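Local atomic coordinates of START domain-containing protein 10 (PDB entry 6SER), a protein that transfers phosphatidylcholine and phosphatidylethanolamine between membranes, preferring lipids with a palmitoyl or stearoyl chain at sn-1 and an unsaturated 18-carbon chain at sn-2. Residues 32-35 against 36-40; 174-177 against 178-182; 94-97 against 98-101; 211-214 against 215-218; 26-29 against 30-33. All coordinates share one frame; numbering follows the deposited sequence.

Contact 1: residues 32-35 against 36-40; sequences SFRS and ECEAE
Phe33 holds CG anti to the backbone N (chi1 -178°), while four residues on Cys37 keeps SG beside its own backbone N (chi1 -66°), and these two choices bring ring and sulfur together along one side of helix 27-38. The result is an i to i+4 Cys sulfur-aromatic contact on the N-terminal helix of the START fold, which lies against the curved sheet. Cys37 SG approaches the ring obliquely, CE2 of Phe33 being its nearest ring atom at 3.5 Å. A flat ring and a small polarisable sulfur suit this buried side: Phe33 rests on Ile144, Met146 and Leu186, and Cys37 on Thr184 and Leu172. One residue further round, Arg34 and Glu38 run side by side. The arginine chain bends at chi3 (95°), and OE2 of Glu38 comes to the guanidinium edge, in its plane, as a long salt bridge of 3.7 Å to Arg34 NE, with the carboxylate turned steeply against the guanidinium. The aliphatic part shares in the contact, since Arg34 CG is 3.5 Å from Glu38 OE2. Glu36 directs its carboxylate elsewhere, to a salt bridge with Lys67 and a weak bond from Gln168, which gives a partly buried charge its partners. Near the end of the helix, Lys69 donates to Cys37 O and more weakly to Glu36 O, a favourable place for a cation, where carbonyls gather. Helical bonding remains good at Glu38 N to Arg34 O (3.0 Å), then fades to a weak bond as Ala39 leaves helical geometry, its CB 3.3 Å from Ser35 O.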
loop_
_atom_site.group_PDB
_atom_site.type_symbol
_atom_site.label_atom_id
_atom_site.label_comp_id
_atom_site.label_asym_id
_atom_site.label_seq_id
_atom_site.Cartn_x
_atom_site.Cartn_y
_atom_site.Cartn_z
ATOM N N SER A 32 14.218 -1.261 7.459
ATOM C CA SER A 32 14.460 -2.186 6.349
ATOM C C SER A 32 13.662 -1.726 5.155
ATOM O O SER A 32 14.175 -1.799 4.107
ATOM C CB SER A 32 14.059 -3.554 6.709
ATOM O OG SER A 32 15.089 -4.210 7.364
ATOM N N PHE A 33 12.413 -1.369 5.367
ATOM C CA PHE A 33 11.549 -0.888 4.282
ATOM C C PHE A 33 12.140 0.356 3.645
ATOM O O PHE A 33 12.258 0.377 2.516
ATOM C CB PHE A 33 10.113 -0.730 4.745
ATOM C CG PHE A 33 9.215 -0.279 3.647
ATOM C CD1 PHE A 33 8.556 -1.170 2.848
ATOM C CD2 PHE A 33 9.117 1.041 3.358
ATOM C CE1 PHE A 33 7.766 -0.722 1.817
ATOM C CE2 PHE A 33 8.330 1.488 2.330
ATOM C CZ PHE A 33 7.664 0.604 1.560
ATOM N N ARG A 34 12.519 1.342 4.400
ATOM C CA ARG A 34 13.097 2.525 3.770
ATOM C C ARG A 34 14.384 2.172 3.039
ATOM O O ARG A 34 14.606 2.598 1.898
ATOM C CB ARG A 34 13.368 3.619 4.803
ATOM C CG ARG A 34 14.160 4.776 4.213
ATOM C CD ARG A 34 14.174 6.010 5.109
ATOM N NE ARG A 34 15.360 6.068 5.953
ATOM C CZ ARG A 34 15.356 5.868 7.266
ATOM N NH1 ARG A 34 14.220 5.605 7.896
ATOM N NH2 ARG A 34 16.488 5.937 7.952
ATOM N N SER A 35 15.245 1.386 3.683
ATOM C CA SER A 35 16.471 0.954 3.032
ATOM C C SER A 35 16.161 0.208 1.741
ATOM O O SER A 35 16.870 0.359 0.740
ATOM C CB SER A 35 17.290 0.093 3.996
ATOM O OG SER A 35 18.112 -0.810 3.291
ATOM N N GLU A 36 15.076 -0.567 1.733
ATOM C CA GLU A 36 14.681 -1.278 0.524
ATOM C C GLU A 36 14.311 -0.304 -0.590
ATOM O O GLU A 36 14.674 -0.508 -1.754
ATOM C CB GLU A 36 13.510 -2.202 0.840
ATOM C CG GLU A 36 13.546 -3.523 0.143
ATOM C CD GLU A 36 12.512 -4.477 0.692
ATOM O OE1 GLU A 36 12.061 -4.274 1.841
ATOM O OE2 GLU A 36 12.146 -5.425 -0.027
ATOM N N CYS A 37 13.589 0.767 -0.247
ATOM C CA CYS A 37 13.211 1.766 -1.245
ATOM C C CYS A 37 14.433 2.486 -1.809
ATOM O O CYS A 37 14.539 2.676 -3.026
ATOM C CB CYS A 37 12.227 2.772 -0.636
ATOM S SG CYS A 37 10.625 2.067 -0.193
ATOM N N GLU A 38 15.367 2.885 -0.940
ATOM C CA GLU A 38 16.546 3.634 -1.367
ATOM C C GLU A 38 17.583 2.758 -2.064
ATOM O O GLU A 38 18.474 3.288 -2.740
ATOM C CB GLU A 38 17.193 4.319 -0.158
ATOM C CG GLU A 38 16.281 5.286 0.605
ATOM C CD GLU A 38 16.846 5.675 1.965
ATOM O OE1 GLU A 38 17.628 4.879 2.533
ATOM O OE2 GLU A 38 16.509 6.774 2.463
ATOM N N ALA A 39 17.505 1.441 -1.898
ATOM C CA ALA A 39 18.495 0.553 -2.485
ATOM C C ALA A 39 18.333 0.493 -3.998
ATOM O O ALA A 39 17.214 0.473 -4.519
ATOM C CB ALA A 39 18.371 -0.848 -1.887
ATOM N N GLU A 40 19.458 0.470 -4.708
ATOM C CA GLU A 40 19.441 0.279 -6.154
ATOM C C GLU A 40 20.053 -1.034 -6.594
ATOM O O GLU A 40 19.573 -1.628 -7.562
ATOM C CB GLU A 40 20.188 1.414 -6.870
ATOM C CG GLU A 40 20.379 2.653 -6.041
ATOM C CD GLU A 40 21.198 3.694 -6.772
ATOM O OE1 GLU A 40 22.390 3.427 -7.055
ATOM O OE2 GLU A 40 20.642 4.769 -7.081
#

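Contact 2: residues 174-177 against 178-182; sequences QSTG and PKSCV
Thr176 OG1 and Ser180 OG meet in a very short hydrogen bond of 2.5 Å, in which either hydroxyl could donate. Both oxygens sit between their own backbone N and carbonyl carbon (chi1 60° and 73°), which turns them to face each other. The same torsion puts Thr176 CG2 anti to the carbonyl carbon, where it packs 3.6 Å from Val182 CG2, the side chains crossing at about a right angle. Beta branching thus serves a polar and an apolar neighbour. One water bridges Thr176 OG1 and, weakly, Cys181 O; another joins Ser175 OG to Ser180 O. Ser180 O also accepts from Thr176 N at 3.2 Å, a donor above the carbonyl plane. All this lies at the tip of the beta hairpin between strands 161-175 and 181-190, which reverses through a type II turn from Gly177 to Ser180. Its closing bond, Ser180 N to Gly177 O, is weak (3.4 Å). Pro178, its ring restricting phi, suits the second place; Lys179, phi 63°, is a less usual occupant of the left-handed third. At Gly177 a CB would crowd Pro178 N and the Thr176 carbonyl O, so a residue without one fits. Behind the turn, Gln174 and Val182 form an antiparallel hydrogen-bonded pair, Gln174 N reaching Val182 O at 2.7 Å, almost straight. The adjacent non-hydrogen-bonded pair, Ser175 with Cys181, faces helix 79-87, Cys181 lying against Ala79 and Leu82.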
loop_
_atom_site.group_PDB
_atom_site.type_symbol
_atom_site.label_atom_id
_atom_site.label_comp_id
_atom_site.label_asym_id
_atom_site.label_seq_id
_atom_site.Cartn_x
_atom_site.Cartn_y
_atom_site.Cartn_z
ATOM N N GLN A 174 9.393 11.140 0.733
ATOM C CA GLN A 174 10.542 11.952 1.105
ATOM C C GLN A 174 10.231 13.388 0.724
ATOM O O GLN A 174 9.971 13.677 -0.452
ATOM C CB GLN A 174 11.814 11.452 0.421
ATOM C CG GLN A 174 12.306 10.116 0.981
ATOM C CD GLN A 174 13.309 9.419 0.079
ATOM O OE1 GLN A 174 13.044 9.195 -1.105
ATOM N NE2 GLN A 174 14.462 9.061 0.639
ATOM N N SER A 175 10.211 14.272 1.718
ATOM C CA SER A 175 10.019 15.687 1.435
ATOM C C SER A 175 11.265 16.260 0.775
ATOM O O SER A 175 12.388 16.015 1.225
ATOM C CB SER A 175 9.716 16.461 2.708
ATOM O OG SER A 175 9.561 17.832 2.394
ATOM N N THR A 176 11.068 17.018 -0.296
ATOM C CA THR A 176 12.155 17.695 -0.994
ATOM C C THR A 176 12.028 19.208 -0.847
ATOM O O THR A 176 12.372 19.969 -1.749
ATOM C CB THR A 176 12.196 17.302 -2.470
ATOM O OG1 THR A 176 10.963 17.671 -3.104
ATOM C CG2 THR A 176 12.418 15.800 -2.625
ATOM N N GLY A 177 11.532 19.655 0.302
ATOM C CA GLY A 177 11.253 21.050 0.527
ATOM C C GLY A 177 9.764 21.300 0.637
ATOM O O GLY A 177 8.945 20.389 0.476
ATOM N N PRO A 178 9.377 22.539 0.917
ATOM C CA PRO A 178 7.946 22.860 0.933
ATOM C C PRO A 178 7.378 22.758 -0.473
ATOM O O PRO A 178 8.066 23.029 -1.462
ATOM C CB PRO A 178 7.908 24.297 1.466
ATOM C CG PRO A 178 9.241 24.870 1.055
ATOM C CD PRO A 178 10.227 23.731 1.103
ATOM N N LYS A 179 6.124 22.325 -0.553
ATOM C CA LYS A 179 5.376 22.117 -1.794
ATOM C C LYS A 179 5.949 21.044 -2.721
ATOM O O LYS A 179 5.529 20.978 -3.879
ATOM C CB LYS A 179 5.228 23.417 -2.593
ATOM C CG LYS A 179 4.526 24.547 -1.849
ATOM C CD LYS A 179 4.601 25.838 -2.656
ATOM C CE LYS A 179 3.915 26.990 -1.945
ATOM N NZ LYS A 179 4.211 28.291 -2.616
ATOM N N SER A 180 6.872 20.191 -2.271
ATOM C CA SER A 180 7.368 19.138 -3.155
ATOM C C SER A 180 7.813 17.918 -2.354
ATOM O O SER A 180 8.197 18.019 -1.185
ATOM C CB SER A 180 8.531 19.635 -4.030
ATOM O OG SER A 180 9.711 19.795 -3.265
ATOM N N CYS A 181 7.793 16.757 -3.014
ATOM C CA CYS A 181 8.209 15.516 -2.373
ATOM C C CYS A 181 8.539 14.481 -3.444
ATOM O O CYS A 181 8.279 14.679 -4.635
ATOM C CB CYS A 181 7.125 14.984 -1.431
ATOM S SG CYS A 181 5.643 14.449 -2.317
ATOM N N VAL A 182 9.124 13.370 -2.996
ATOM C CA VAL A 182 9.326 12.179 -3.813
ATOM C C VAL A 182 8.693 11.003 -3.082
ATOM O O VAL A 182 8.910 10.830 -1.878
ATOM C CB VAL A 182 10.820 11.908 -4.080
ATOM C CG1 VAL A 182 11.009 10.608 -4.852
ATOM C CG2 VAL A 182 11.456 13.077 -4.829
HETATM O O HOH W 1 7.194 18.307 1.521
HETATM O O HOH W 2 10.603 16.554 -5.368
#

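Contact 3: residues 94-97 against 98-101; sequences KWDS and NVIE. With PO4 (phosphate ion), chain B.
Asp96 reaches forward to the backbone of Asn98 and Val99, forming an Asx turn just where helix 89-95 gives way to strand 99-109. Asp96 CB lies 3.8 Å from Val99 CG1, the first apolar touch between two side chains that cross obliquely. CG stands anti to the backbone N (chi1 178°), a torsion that sends the carboxylate forward along the chain. Asp96 OD1 then accepts two backbone N-H groups: Asn98 N at 2.8 Å, met nearly along the C-O axis, and, in a weak bond, Val99 N at 3.1 Å. An aspartate suits this place because its short chain reaches amides two and three residues ahead that have left the helix. Asp96 OD2, meanwhile, passes beside Val99 CB at 3.8 Å, finds its strongest partner in a salt bridge with Arg92, and shares a hydrogen bond with Tyr117 OH on strand 112-119. Two bonds on each oxygen should fix the rotation of the group, and the arginine probably keeps it ionised. Val99, branched at CB, presents CG1 3.2 Å from Asp96 O and leans on Tyr117. The same carbonyl receives a water at 2.5 Å from Asp96 O, which also donates to Val99 O and so spans the turn. At the helix end, the Lys94 chain, bent at chi2 (69°), leads to a phosphate ion, probably taken up from the crystallisation liquor and also held by Trp225 and His229; Lys94 NZ gives phosphate O3 a weak hydrogen bond of 3.3 Å.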
loop_
_atom_site.group_PDB
_atom_site.type_symbol
_atom_site.label_atom_id
_atom_site.label_comp_id
_atom_site.label_asym_id
_atom_site.label_seq_id
_atom_site.Cartn_x
_atom_site.Cartn_y
_atom_site.Cartn_z
ATOM N N LYS A 94 -13.071 8.111 -4.281
ATOM C CA LYS A 94 -13.234 9.245 -5.179
ATOM C C LYS A 94 -12.333 9.122 -6.405
ATOM O O LYS A 94 -12.785 9.379 -7.527
ATOM C CB LYS A 94 -12.963 10.556 -4.428
ATOM C CG LYS A 94 -13.187 11.824 -5.249
ATOM C CD LYS A 94 -14.663 12.077 -5.569
ATOM C CE LYS A 94 -14.827 13.332 -6.438
ATOM N NZ LYS A 94 -16.253 13.633 -6.761
ATOM N N TRP A 95 -11.068 8.713 -6.224
ATOM C CA TRP A 95 -10.100 8.693 -7.316
ATOM C C TRP A 95 -9.625 7.306 -7.749
ATOM O O TRP A 95 -8.983 7.205 -8.799
ATOM C CB TRP A 95 -8.856 9.521 -6.954
ATOM C CG TRP A 95 -8.099 8.990 -5.766
ATOM C CD1 TRP A 95 -8.331 9.282 -4.450
ATOM C CD2 TRP A 95 -6.987 8.081 -5.782
ATOM N NE1 TRP A 95 -7.435 8.613 -3.649
ATOM C CE2 TRP A 95 -6.606 7.864 -4.441
ATOM C CE3 TRP A 95 -6.280 7.429 -6.799
ATOM C CZ2 TRP A 95 -5.553 7.027 -4.090
ATOM C CZ3 TRP A 95 -5.232 6.597 -6.448
ATOM C CH2 TRP A 95 -4.875 6.407 -5.106
ATOM N N ASP A 96 -9.890 6.253 -6.981
ATOM C CA ASP A 96 -9.444 4.899 -7.320
ATOM C C ASP A 96 -10.569 4.230 -8.101
ATOM O O ASP A 96 -11.613 3.886 -7.537
ATOM C CB ASP A 96 -9.076 4.123 -6.053
ATOM C CG ASP A 96 -8.643 2.671 -6.320
ATOM O OD1 ASP A 96 -9.007 2.081 -7.360
ATOM O OD2 ASP A 96 -7.953 2.097 -5.443
ATOM N N SER A 97 -10.359 4.048 -9.404
ATOM C CA SER A 97 -11.414 3.525 -10.262
ATOM C C SER A 97 -11.609 2.019 -10.133
ATOM O O SER A 97 -12.588 1.495 -10.673
ATOM C CB SER A 97 -11.116 3.884 -11.718
ATOM O OG SER A 97 -9.762 3.609 -12.018
ATOM N N ASN A 98 -10.727 1.316 -9.423
ATOM C CA ASN A 98 -10.862 -0.126 -9.260
ATOM C C ASN A 98 -11.498 -0.559 -7.940
ATOM O O ASN A 98 -12.067 -1.655 -7.881
ATOM C CB ASN A 98 -9.490 -0.794 -9.397
ATOM C CG ASN A 98 -9.009 -0.827 -10.829
ATOM O OD1 ASN A 98 -9.780 -0.585 -11.759
ATOM N ND2 ASN A 98 -7.729 -1.121 -11.016
ATOM N N VAL A 99 -11.433 0.262 -6.890
ATOM C CA VAL A 99 -11.846 -0.180 -5.563
ATOM C C VAL A 99 -13.346 -0.466 -5.531
ATOM O O VAL A 99 -14.161 0.281 -6.094
ATOM C CB VAL A 99 -11.453 0.868 -4.503
ATOM C CG1 VAL A 99 -12.092 2.222 -4.812
ATOM C CG2 VAL A 99 -11.849 0.390 -3.099
ATOM N N ILE A 100 -13.719 -1.567 -4.879
ATOM C CA ILE A 100 -15.122 -1.899 -4.653
ATOM C C ILE A 100 -15.499 -1.380 -3.274
ATOM O O ILE A 100 -16.390 -0.537 -3.119
ATOM C CB ILE A 100 -15.387 -3.415 -4.723
ATOM C CG1 ILE A 100 -14.795 -4.043 -5.982
ATOM C CG2 ILE A 100 -16.888 -3.695 -4.637
ATOM C CD1 ILE A 100 -15.442 -3.574 -7.235
ATOM N N GLU A 101 -14.794 -1.886 -2.273
ATOM C CA GLU A 101 -15.052 -1.642 -0.867
ATOM C C GLU A 101 -13.700 -1.457 -0.196
ATOM O O GLU A 101 -12.756 -2.190 -0.509
ATOM C CB GLU A 101 -15.798 -2.837 -0.260
ATOM C CG GLU A 101 -16.892 -2.492 0.698
ATOM C CD GLU A 101 -17.768 -3.691 1.012
ATOM O OE1 GLU A 101 -17.547 -4.773 0.411
ATOM O OE2 GLU A 101 -18.678 -3.549 1.859
HETATM P P PO4 B . -18.328 13.678 -3.304
HETATM O O1 PO4 B . -17.275 12.811 -2.895
HETATM O O2 PO4 B . -19.224 12.988 -4.122
HETATM O O3 PO4 B . -17.769 14.745 -4.008
HETATM O O4 PO4 B . -19.040 14.162 -2.170
HETATM O O HOH W 3 -14.031 3.135 -7.732
#

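Contact 4: residues 211-214 against 215-218; sequences AMKK and MYKA
On the long C-terminal helix 197-227 of the START domain, Lys213 and Tyr216 form a cation-pi pair three residues apart. The lysine chain bends at chi2 (-53°) and then runs extended alongside the tyrosine, both pointing the same way, until Lys213 NZ stands over one ring face, 4.0 Å from the centroid of the Tyr216 ring. It is offset toward the rim, Lys213 NZ being nearest to Tyr216 CD2 at 3.7 Å. Lysine's methylenes add to the contact, Lys213 CD lying 4.0 Å from Tyr216 CD2. Tyr216 is kept in place at its far end by a hydrogen bond of OH with Asp76, while its ring leans on Met72 and Cys74. Met212 and Met215, flexible and apolar, fill the buried side: the former meets Ile183 and Tyr185, the latter Leu82, Leu86 and Trp95. Ala218, small enough to admit Trp95, completes it. Regular i to i+4 backbone bonds hold the turn, such as Lys217 N to Lys213 O at 2.9 Å. Lysines outside and methionines inside make this helix amphipathic, as expected for the helix that a curved sheet grips in the helix-grip fold of START proteins.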
loop_
_atom_site.group_PDB
_atom_site.type_symbol
_atom_site.label_atom_id
_atom_site.label_comp_id
_atom_site.label_asym_id
_atom_site.label_seq_id
_atom_site.Cartn_x
_atom_site.Cartn_y
_atom_site.Cartn_z
ATOM N N ALA A 211 -0.890 4.186 -12.548
ATOM C CA ALA A 211 -1.515 4.236 -11.232
ATOM C C ALA A 211 -0.902 5.335 -10.371
ATOM O O ALA A 211 -1.607 5.998 -9.604
ATOM C CB ALA A 211 -1.381 2.876 -10.557
ATOM N N MET A 212 0.413 5.542 -10.488
ATOM C CA MET A 212 1.072 6.574 -9.697
ATOM C C MET A 212 0.639 7.965 -10.134
ATOM O O MET A 212 0.474 8.860 -9.295
ATOM C CB MET A 212 2.588 6.439 -9.810
ATOM C CG MET A 212 3.143 5.156 -9.207
ATOM S SD MET A 212 3.186 5.207 -7.406
ATOM C CE MET A 212 4.456 6.445 -7.137
ATOM N N LYS A 213 0.471 8.177 -11.443
ATOM C CA LYS A 213 0.071 9.499 -11.906
ATOM C C LYS A 213 -1.387 9.783 -11.575
ATOM O O LYS A 213 -1.747 10.939 -11.333
ATOM C CB LYS A 213 0.337 9.649 -13.405
ATOM C CG LYS A 213 1.722 10.249 -13.722
ATOM C CD LYS A 213 1.930 11.578 -12.971
ATOM C CE LYS A 213 3.317 12.188 -13.189
ATOM N NZ LYS A 213 3.542 13.411 -12.351
ATOM N N LYS A 214 -2.235 8.749 -11.542
ATOM C CA LYS A 214 -3.592 8.942 -11.042
ATOM C C LYS A 214 -3.571 9.395 -9.585
ATOM O O LYS A 214 -4.278 10.337 -9.206
ATOM C CB LYS A 214 -4.404 7.659 -11.206
ATOM C CG LYS A 214 -5.275 7.652 -12.448
ATOM C CD LYS A 214 -5.770 6.256 -12.800
ATOM C CE LYS A 214 -6.781 6.311 -13.941
ATOM N NZ LYS A 214 -6.310 7.170 -15.074
ATOM N N MET A 215 -2.733 8.761 -8.766
ATOM C CA MET A 215 -2.566 9.209 -7.390
ATOM C C MET A 215 -2.059 10.644 -7.334
ATOM O O MET A 215 -2.502 11.434 -6.490
ATOM C CB MET A 215 -1.605 8.283 -6.650
ATOM C CG MET A 215 -1.386 8.691 -5.203
ATOM S SD MET A 215 -0.014 7.833 -4.420
ATOM C CE MET A 215 -0.450 6.127 -4.726
ATOM N N TYR A 216 -1.125 11.002 -8.215
ATOM C CA TYR A 216 -0.600 12.363 -8.204
ATOM C C TYR A 216 -1.701 13.376 -8.502
ATOM O O TYR A 216 -1.811 14.406 -7.825
ATOM C CB TYR A 216 0.545 12.505 -9.202
ATOM C CG TYR A 216 0.868 13.948 -9.509
ATOM C CD1 TYR A 216 1.610 14.720 -8.618
ATOM C CD2 TYR A 216 0.416 14.549 -10.681
ATOM C CE1 TYR A 216 1.904 16.049 -8.884
ATOM C CE2 TYR A 216 0.706 15.880 -10.955
ATOM C CZ TYR A 216 1.451 16.622 -10.054
ATOM O OH TYR A 216 1.745 17.942 -10.319
ATOM N N LYS A 217 -2.531 13.099 -9.512
ATOM C CA LYS A 217 -3.644 13.999 -9.809
ATOM C C LYS A 217 -4.598 14.092 -8.627
ATOM O O LYS A 217 -5.171 15.158 -8.366
ATOM C CB LYS A 217 -4.391 13.539 -11.063
ATOM C CG LYS A 217 -3.585 13.669 -12.354
ATOM C CD LYS A 217 -4.438 13.387 -13.586
ATOM C CE LYS A 217 -3.626 13.579 -14.861
ATOM N NZ LYS A 217 -4.484 13.763 -16.068
ATOM N N ALA A 218 -4.781 12.986 -7.898
ATOM C CA ALA A 218 -5.649 13.013 -6.728
ATOM C C ALA A 218 -5.124 13.979 -5.674
ATOM O O ALA A 218 -5.905 14.679 -5.021
ATOM C CB ALA A 218 -5.792 11.607 -6.149
#

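Contact 5: residues 26-29 against 30-33; sequences DDQD and FRSF
Asp26 through Phe33 enter helix 27-38 by regular i to i+4 bonding, weak from Phe30 N to Asp26 O and firm from Ser32 N to Gln28 O at 2.8 Å. The start is a capping box. Asp26, at the N-cap, accepts Asp29 N on OD1 at 3.1 Å, and Asp29 returns the bond, its OD1 taking Asp26 N at 3.2 Å. Aspartate suits both ends, being just long enough to reach an amide that has no helical carbonyl four residues back to bond to. On the solvent side, Gln28 and Arg31 cross at about a right angle. The glutamine chain, bent at chi2 (67°), brings OE1 to the guanidinium edge, in plane, where Arg31 NH2 donates an almost straight bond of 2.8 Å to Gln28 OE1. Arg31 NE adds a weak one to the same oxygen. Asp27 O lies above the centre of one guanidinium face. Asp27 OD2, 3.4 Å from Arg31 NH1, makes a salt bridge by charge alone, since it lies well out of the guanidinium plane and no N-H points at it. Phe30 turns inward instead, its CD2 3.4 Å from Asp26 O and its ring against Ile144, Met146, Ser135 and Leu137, so the first turn packs on the sheet through an aromatic side chain. Three carboxylates at a helix N terminus should be stabilised by its dipole. Asp26 OD1 and Asp29 OD1 are nevertheless only 2.8 Å apart, both acceptors, so this closeness may raise the pKa of one.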
loop_
_atom_site.group_PDB
_atom_site.type_symbol
_atom_site.label_atom_id
_atom_site.label_comp_id
_atom_site.label_asym_id
_atom_site.label_seq_id
_atom_site.Cartn_x
_atom_site.Cartn_y
_atom_site.Cartn_z
ATOM N N ASP A 26 8.021 -3.280 13.966
ATOM C CA ASP A 26 8.866 -2.604 14.930
ATOM C C ASP A 26 9.763 -1.608 14.205
ATOM O O ASP A 26 9.641 -1.383 12.999
ATOM C CB ASP A 26 9.666 -3.610 15.757
ATOM C CG ASP A 26 10.665 -4.399 14.936
ATOM O OD1 ASP A 26 10.718 -4.241 13.701
ATOM O OD2 ASP A 26 11.408 -5.193 15.543
ATOM N N ASP A 27 10.683 -1.007 14.954
ATOM C CA ASP A 27 11.495 0.069 14.401
ATOM C C ASP A 27 12.400 -0.430 13.283
ATOM O O ASP A 27 12.657 0.292 12.314
ATOM C CB ASP A 27 12.321 0.710 15.508
ATOM C CG ASP A 27 12.425 2.200 15.351
ATOM O OD1 ASP A 27 11.694 2.916 16.063
ATOM O OD2 ASP A 27 13.221 2.653 14.502
ATOM N N GLN A 28 12.892 -1.662 13.398
ATOM C CA GLN A 28 13.759 -2.204 12.359
ATOM C C GLN A 28 12.990 -2.469 11.068
ATOM O O GLN A 28 13.553 -2.323 9.977
ATOM C CB GLN A 28 14.437 -3.479 12.873
ATOM C CG GLN A 28 15.236 -4.272 11.846
ATOM C CD GLN A 28 16.470 -3.545 11.345
ATOM O OE1 GLN A 28 16.948 -2.590 11.963
ATOM N NE2 GLN A 28 16.997 -3.999 10.212
ATOM N N ASP A 29 11.706 -2.836 11.164
ATOM C CA ASP A 29 10.925 -3.108 9.959
ATOM C C ASP A 29 10.747 -1.848 9.122
ATOM O O ASP A 29 10.846 -1.891 7.891
ATOM C CB ASP A 29 9.562 -3.704 10.316
ATOM C CG ASP A 29 9.661 -5.130 10.840
ATOM O OD1 ASP A 29 9.033 -5.436 11.871
ATOM O OD2 ASP A 29 10.368 -5.951 10.221
ATOM N N PHE A 30 10.600 -0.720 9.778
ATOM C CA PHE A 30 10.474 0.575 9.088
ATOM C C PHE A 30 11.808 0.912 8.429
ATOM O O PHE A 30 11.854 1.399 7.357
ATOM C CB PHE A 30 10.022 1.660 10.054
ATOM C CG PHE A 30 8.547 1.661 10.317
ATOM C CD1 PHE A 30 7.670 2.126 9.384
ATOM C CD2 PHE A 30 8.033 1.198 11.498
ATOM C CE1 PHE A 30 6.315 2.148 9.629
ATOM C CE2 PHE A 30 6.679 1.191 11.736
ATOM C CZ PHE A 30 5.819 1.681 10.802
ATOM N N ARG A 31 12.898 0.598 9.101
ATOM C CA ARG A 31 14.248 0.886 8.579
ATOM C C ARG A 31 14.529 0.009 7.361
ATOM O O ARG A 31 14.932 0.494 6.360
ATOM C CB ARG A 31 15.281 0.728 9.691
ATOM C CG ARG A 31 15.367 1.955 10.576
ATOM C CD ARG A 31 16.629 2.111 11.373
ATOM N NE ARG A 31 16.779 0.861 12.065
ATOM C CZ ARG A 31 16.682 0.713 13.363
ATOM N NH1 ARG A 31 16.482 1.764 14.134
ATOM N NH2 ARG A 31 16.767 -0.493 13.872
ATOM N N SER A 32 14.218 -1.261 7.459
ATOM C CA SER A 32 14.460 -2.186 6.349
ATOM C C SER A 32 13.662 -1.726 5.155
ATOM O O SER A 32 14.175 -1.799 4.107
ATOM C CB SER A 32 14.059 -3.554 6.709
ATOM O OG SER A 32 15.089 -4.210 7.364
ATOM N N PHE A 33 12.413 -1.369 5.367
ATOM C CA PHE A 33 11.549 -0.888 4.282
ATOM C C PHE A 33 12.140 0.356 3.645
ATOM O O PHE A 33 12.258 0.377 2.516
ATOM C CB PHE A 33 10.113 -0.730 4.745
ATOM C CG PHE A 33 9.215 -0.279 3.647
ATOM C CD1 PHE A 33 8.556 -1.170 2.848
ATOM C CD2 PHE A 33 9.117 1.041 3.358
ATOM C CE1 PHE A 33 7.766 -0.722 1.817
ATOM C CE2 PHE A 33 8.330 1.488 2.330
ATOM C CZ PHE A 33 7.664 0.604 1.560
#

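How the contacts relate
Contact 5 opens helix 27-38 and contact 1 ends it, the two overlapping at Ser32 and Phe33; both centre on one helix, from its N-cap to just beyond its end, and close no long loop. Contact 3 follows, closing the turn from helix 89-95 into strand 99-109. Contact 2 closes the hairpin between strands 161-175 and 181-190, and contact 4 lies on helix 197-227. Apart from that overlap they run in series; none nests or crosses. Glu38 of contact 1 packs on Gln174 of contact 2, so the N-terminal helix meets the hairpin. Trp95 of contact 3 packs on Met215 and Ala218 of contact 4, joining helix 89-95 to the C-terminal helix across the chain from contact 5.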